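Local coordinates for peptidoglycan-recognition protein LB (Drosophila melanogaster, PDB 7NSZ), which cleaves bacterial peptidoglycan as a zinc-dependent N-acetylmuramoyl-L-alanine amidase, probably scavenging immune-active fragments in the insect's innate immunity, at residues Val41-Ser46 with Gly165-Glu170; Asp130-Leu135 with Ser172-Phe177. The protein carries 1 engineered substitution. One frame throughout, in Å; residues are numbered along the deposited sequence.

Interaction 1: residues Val41-Ser46 with Gly165-Glu170; sequences VIIHHS and GRLFAE. With ZN (zinc ion), chain B.
ND1 of His-44 binds the zinc ion at 2.1 Å, while the carbonyl O of the same residue faces the other way and meets the methyl CD2 of Leu-167 at 4.2 Å. His-154 and Cys-162 complete the protein's share of the metal site, and NE2 of His-44 is hydrogen-bonded to His-102, so the imidazole is held at both nitrogens and its rotation is fixed. CB of His-44 points away from helix 165-171, and with CG anti to the carbonyl carbon (chi1 -53°) the ring turns ND1 onto the zinc.

Strand alternation then sends Ile-43 toward that helix. Its CG2 touches CD2 of Leu-167 at 4.3 Å, so a single leucine methyl rests against both an isoleucine branch and the next residue's carbonyl. Leu-167 reaches from the first turn of the helix toward the strand with CG anti to the backbone N (chi1 176°). Trp-119 also packs on it, and Leu-151 and Ile-113 of the adjoining strands flank Ile-43. Across the two segments the chemistry is purely van der Waals and the spacing relaxed, which implies that apolar burial, not polar bonding, joins helix 165-171 to the strand here, on the reverse side from the metal ligand.

Interaction 2: residues Asp130-Leu135 with Ser172-Phe177; sequences DAAKNL and SSWPHF
The indole of Trp-174 offers one face to the end of the Lys-133 side chain and touches the neighbouring Ala-132 at its far rim. The lysine leaves helix 126-142 with its chain fully extended beyond CG, and this carries CE over one face of the indole. CE of Lys-133 sits 3.7 Å from the centroid of the five-membered ring of Trp-174, 22° off the normal, a CH-pi contact over the face of that ring, toward the rim of the indole as a whole; its nearest ring atom is NE1, at 3.4 Å. The ammonium group lies farther out, with NZ of Lys-133 4.5 Å from that centroid, so the cation-pi component is off-centre. At the six-membered end, CH2 of Trp-174 comes within 3.8 Å of CB of Ala-132, a buried methyl pointing from the helix toward the loop. In the mixed alpha/beta amidase fold this joins helix 126-142 to the loop following helix 165-171, where Trp-174 opens a type II beta turn ending at Phe-177. The indole N-H is taken by OE2 of Glu-170, which, with the contacts to Lys-133 and Ala-132, restrains the ring's orientation. A leucine at Trp-174 would probably strip Lys-133 of its aromatic platform, leave Glu-170 OE2 without its N-H donor and open a gap beside Ala-132. Within the turn, His-176 stacks on Tyr-149 and its ND1 is hydrogen-bonded to the Tyr-149 carbonyl O, tying the loop to edge strand 149-153.

From the N terminus the segments come in the order 41-46, 130-135, 165-170, 172-177, so the two contacts cross: interaction 2 starts inside the span of interaction 1 and ends beyond it. Interaction 1 closes a loop of 118 residues, bringing the helix near the C-terminal end of the model back to an inner strand of the sheet. Interaction 2 closes a shorter one of 36 residues, which contains all of 165-170, and ties the loop after that helix to helix 126-142. The contacts' centres are 10 Å apart, and their segments meet directly where CZ of Phe-168 packs against CZ of Phe-177 at 3.8 Å.

Interaction 1: residues Val41-Ser46 with Gly165-Glu170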
loop_
_atom_site.group_PDB
_atom_site.type_symbol
_atom_site.label_atom_id
_atom_site.label_comp_id
_atom_site.label_asym_id
_atom_site.label_seq_id
_atom_site.Cartn_x
_atom_site.Cartn_y
_atom_site.Cartn_z
ATOM N N VAL A 41 -4.115 7.555 3.993
ATOM C CA VAL A 41 -3.163 6.454 3.723
ATOM C C VAL A 41 -3.834 5.195 4.234
ATOM O O VAL A 41 -4.213 5.153 5.423
ATOM C CB VAL A 41 -1.797 6.677 4.373
ATOM C CG1 VAL A 41 -0.894 5.486 4.176
ATOM C CG2 VAL A 41 -1.145 7.951 3.904
ATOM N N ILE A 42 -3.986 4.205 3.364
ATOM C CA ILE A 42 -4.624 2.915 3.746
ATOM C C ILE A 42 -3.571 1.840 3.678
ATOM O O ILE A 42 -2.924 1.624 2.633
ATOM C CB ILE A 42 -5.795 2.525 2.849
ATOM C CG1 ILE A 42 -6.711 3.685 2.523
ATOM C CG2 ILE A 42 -6.532 1.325 3.386
ATOM C CD1 ILE A 42 -7.365 4.289 3.675
ATOM N N ILE A 43 -3.411 1.107 4.761
ATOM C CA ILE A 43 -2.444 -0.001 4.863
ATOM C C ILE A 43 -3.101 -1.338 4.614
ATOM O O ILE A 43 -4.204 -1.603 5.137
ATOM C CB ILE A 43 -1.739 -0.004 6.244
ATOM C CG1 ILE A 43 -1.086 1.337 6.551
ATOM C CG2 ILE A 43 -0.778 -1.144 6.358
ATOM C CD1 ILE A 43 -0.046 1.787 5.558
ATOM N N HIS A 44 -2.437 -2.163 3.841
ATOM C CA HIS A 44 -2.828 -3.532 3.452
ATOM C C HIS A 44 -1.717 -4.506 3.733
ATOM O O HIS A 44 -0.519 -4.113 3.776
ATOM C CB HIS A 44 -3.187 -3.580 1.934
ATOM C CG HIS A 44 -4.187 -2.575 1.518
ATOM N ND1 HIS A 44 -5.528 -2.947 1.439
ATOM C CD2 HIS A 44 -4.137 -1.316 1.075
ATOM C CE1 HIS A 44 -6.229 -1.961 0.992
ATOM N NE2 HIS A 44 -5.427 -0.901 0.756
ATOM N N HIS A 45 -2.070 -5.801 3.811
ATOM C CA HIS A 45 -1.131 -6.896 3.579
ATOM C C HIS A 45 -1.540 -7.600 2.290
ATOM O O HIS A 45 -2.668 -7.422 1.800
ATOM C CB HIS A 45 -0.941 -7.887 4.748
ATOM C CG HIS A 45 -2.080 -8.824 4.953
ATOM N ND1 HIS A 45 -1.898 -9.897 5.802
ATOM C CD2 HIS A 45 -3.351 -8.844 4.548
ATOM C CE1 HIS A 45 -3.037 -10.549 5.857
ATOM N NE2 HIS A 45 -3.939 -9.929 5.178
ATOM N N SER A 46 -0.631 -8.376 1.731
ATOM C CA SER A 46 -0.976 -9.081 0.482
ATOM C C SER A 46 -1.646 -10.423 0.777
ATOM O O SER A 46 -2.448 -10.876 -0.067
ATOM C CB SER A 46 0.223 -9.292 -0.433
ATOM O OG SER A 46 1.244 -10.062 0.187
ATOM N N GLY A 165 -4.333 -8.885 11.886
ATOM C CA GLY A 165 -4.437 -8.361 13.247
ATOM C C GLY A 165 -3.119 -7.845 13.781
ATOM O O GLY A 165 -3.151 -6.812 14.416
ATOM N N ARG A 166 -2.016 -8.538 13.584
ATOM C CA ARG A 166 -0.735 -8.082 14.161
ATOM C C ARG A 166 -0.297 -6.760 13.509
ATOM O O ARG A 166 0.137 -5.827 14.245
ATOM C CB ARG A 166 0.342 -9.157 14.039
ATOM C CG ARG A 166 1.638 -8.839 14.779
ATOM C CD ARG A 166 1.467 -8.690 16.280
ATOM N NE ARG A 166 2.605 -8.102 16.947
ATOM C CZ ARG A 166 2.775 -6.792 17.136
ATOM N NH1 ARG A 166 1.903 -5.949 16.592
ATOM N NH2 ARG A 166 3.822 -6.331 17.831
ATOM N N LEU A 167 -0.331 -6.668 12.175
ATOM C CA LEU A 167 0.075 -5.402 11.512
ATOM C C LEU A 167 -0.956 -4.316 11.812
ATOM O O LEU A 167 -0.571 -3.176 11.976
ATOM C CB LEU A 167 0.221 -5.690 10.020
ATOM C CG LEU A 167 0.535 -4.466 9.161
ATOM C CD1 LEU A 167 1.730 -3.660 9.643
ATOM C CD2 LEU A 167 0.712 -4.915 7.705
ATOM N N PHE A 168 -2.230 -4.672 11.983
ATOM C CA PHE A 168 -3.230 -3.676 12.391
ATOM C C PHE A 168 -2.824 -3.067 13.760
ATOM O O PHE A 168 -2.898 -1.866 13.981
ATOM C CB PHE A 168 -4.645 -4.247 12.418
ATOM C CG PHE A 168 -5.632 -3.123 12.621
ATOM C CD1 PHE A 168 -5.856 -2.187 11.634
ATOM C CD2 PHE A 168 -6.412 -3.033 13.773
ATOM C CE1 PHE A 168 -6.733 -1.137 11.803
ATOM C CE2 PHE A 168 -7.298 -1.984 13.927
ATOM C CZ PHE A 168 -7.493 -1.057 12.948
ATOM N N ALA A 169 -2.469 -3.935 14.719
ATOM C CA ALA A 169 -2.073 -3.439 16.057
ATOM C C ALA A 169 -0.838 -2.560 15.929
ATOM O O ALA A 169 -0.730 -1.521 16.625
ATOM C CB ALA A 169 -1.849 -4.606 16.995
ATOM N N GLU A 170 0.104 -2.906 15.066
ATOM C CA GLU A 170 1.299 -2.091 14.844
ATOM C C GLU A 170 0.890 -0.712 14.318
ATOM O O GLU A 170 1.386 0.299 14.822
ATOM C CB GLU A 170 2.224 -2.829 13.870
ATOM C CG GLU A 170 3.410 -2.014 13.362
ATOM C CD GLU A 170 4.422 -1.516 14.368
ATOM O OE1 GLU A 170 4.607 -2.209 15.420
ATOM O OE2 GLU A 170 5.097 -0.508 14.081
HETATM ZN ZN ZN B . -6.347 -4.771 1.976
#

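Interaction 2: residues Asp130-Leu135 with Ser172-Phe177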
loop_
_atom_site.group_PDB
_atom_site.type_symbol
_atom_site.label_atom_id
_atom_site.label_comp_id
_atom_site.label_asym_id
_atom_site.label_seq_id
_atom_site.Cartn_x
_atom_site.Cartn_y
_atom_site.Cartn_z
ATOM N N ASP A 130 9.889 0.445 8.648
ATOM C CA ASP A 130 10.647 1.661 8.336
ATOM C C ASP A 130 10.388 2.125 6.896
ATOM O O ASP A 130 10.197 3.336 6.659
ATOM C CB ASP A 130 12.132 1.400 8.547
ATOM C CG ASP A 130 12.551 1.347 10.015
ATOM O OD1 ASP A 130 11.731 1.732 10.874
ATOM O OD2 ASP A 130 13.734 1.014 10.254
ATOM N N ALA A 131 10.392 1.195 5.929
ATOM C CA ALA A 131 10.134 1.597 4.534
ATOM C C ALA A 131 8.767 2.248 4.412
ATOM O O ALA A 131 8.607 3.265 3.733
ATOM C CB ALA A 131 10.237 0.408 3.651
ATOM N N ALA A 132 7.732 1.683 5.044
ATOM C CA ALA A 132 6.368 2.237 4.922
ATOM C C ALA A 132 6.359 3.641 5.493
ATOM O O ALA A 132 5.810 4.525 4.901
ATOM C CB ALA A 132 5.331 1.340 5.540
ATOM N N LYS A 133 6.975 3.807 6.669
ATOM C CA LYS A 133 6.976 5.150 7.306
ATOM C C LYS A 133 7.769 6.150 6.433
ATOM O O LYS A 133 7.301 7.279 6.305
ATOM C CB LYS A 133 7.542 5.100 8.720
ATOM C CG LYS A 133 6.734 4.223 9.658
ATOM C CD LYS A 133 7.489 4.046 10.994
ATOM C CE LYS A 133 6.802 3.131 11.983
ATOM N NZ LYS A 133 7.560 3.025 13.256
ATOM N N ASN A 134 8.865 5.688 5.845
ATOM C CA ASN A 134 9.687 6.575 4.984
ATOM C C ASN A 134 8.911 6.977 3.721
ATOM O O ASN A 134 8.889 8.148 3.306
ATOM C CB ASN A 134 11.000 5.896 4.632
ATOM C CG ASN A 134 11.930 5.833 5.836
ATOM O OD1 ASN A 134 11.826 6.653 6.751
ATOM N ND2 ASN A 134 12.815 4.853 5.861
ATOM N N LEU A 135 8.156 6.038 3.137
ATOM C CA LEU A 135 7.329 6.371 1.966
ATOM C C LEU A 135 6.302 7.442 2.323
ATOM O O LEU A 135 6.090 8.382 1.562
ATOM C CB LEU A 135 6.655 5.100 1.468
ATOM C CG LEU A 135 5.648 5.274 0.351
ATOM C CD1 LEU A 135 6.246 5.898 -0.910
ATOM C CD2 LEU A 135 4.962 3.967 0.033
ATOM N N SER A 172 -1.732 0.824 14.452
ATOM C CA SER A 172 -2.513 1.546 15.495
ATOM C C SER A 172 -1.588 2.384 16.369
ATOM O O SER A 172 -2.101 3.302 17.016
ATOM C CB SER A 172 -3.385 0.669 16.334
ATOM O OG SER A 172 -4.310 -0.086 15.553
ATOM N N SER A 173 -0.287 2.123 16.352
ATOM C CA SER A 173 0.672 2.903 17.180
ATOM C C SER A 173 1.375 3.975 16.354
ATOM O O SER A 173 2.284 4.624 16.891
ATOM C CB SER A 173 1.683 1.973 17.782
ATOM O OG SER A 173 2.659 1.552 16.828
ATOM N N TRP A 174 1.118 4.068 15.039
ATOM C CA TRP A 174 1.779 5.059 14.179
ATOM C C TRP A 174 1.121 6.423 14.328
ATOM O O TRP A 174 -0.082 6.561 14.569
ATOM C CB TRP A 174 1.765 4.626 12.704
ATOM C CG TRP A 174 2.592 3.424 12.396
ATOM C CD1 TRP A 174 3.197 2.583 13.287
ATOM C CD2 TRP A 174 2.798 2.848 11.104
ATOM N NE1 TRP A 174 3.806 1.565 12.623
ATOM C CE2 TRP A 174 3.593 1.701 11.279
ATOM C CE3 TRP A 174 2.455 3.247 9.797
ATOM C CZ2 TRP A 174 3.991 0.887 10.219
ATOM C CZ3 TRP A 174 2.850 2.450 8.750
ATOM C CH2 TRP A 174 3.613 1.302 8.950
ATOM N N PRO A 175 1.903 7.482 14.046
ATOM C CA PRO A 175 1.341 8.811 13.874
ATOM C C PRO A 175 0.162 8.792 12.896
ATOM O O PRO A 175 0.198 8.146 11.843
ATOM C CB PRO A 175 2.474 9.680 13.294
ATOM C CG PRO A 175 3.730 8.891 13.487
ATOM C CD PRO A 175 3.346 7.454 13.771
ATOM N N HIS A 176 -0.832 9.564 13.218
ATOM C CA HIS A 176 -1.967 9.888 12.322
ATOM C C HIS A 176 -2.989 8.745 12.269
ATOM O O HIS A 176 -3.998 8.924 11.579
ATOM C CB HIS A 176 -1.492 10.249 10.902
ATOM C CG HIS A 176 -0.698 11.510 10.824
ATOM N ND1 HIS A 176 -1.157 12.598 10.156
ATOM C CD2 HIS A 176 0.514 11.841 11.335
ATOM C CE1 HIS A 176 -0.243 13.583 10.253
ATOM N NE2 HIS A 176 0.771 13.127 10.973
ATOM N N PHE A 177 -2.785 7.642 12.961
ATOM C CA PHE A 177 -3.794 6.568 13.028
ATOM C C PHE A 177 -5.065 7.135 13.625
ATOM O O PHE A 177 -5.009 7.928 14.597
ATOM C CB PHE A 177 -3.285 5.413 13.874
ATOM C CG PHE A 177 -4.315 4.325 13.972
ATOM C CD1 PHE A 177 -4.549 3.443 12.917
ATOM C CD2 PHE A 177 -5.080 4.203 15.128
ATOM C CE1 PHE A 177 -5.561 2.504 13.001
ATOM C CE2 PHE A 177 -6.085 3.244 15.198
ATOM C CZ PHE A 177 -6.293 2.377 14.155
#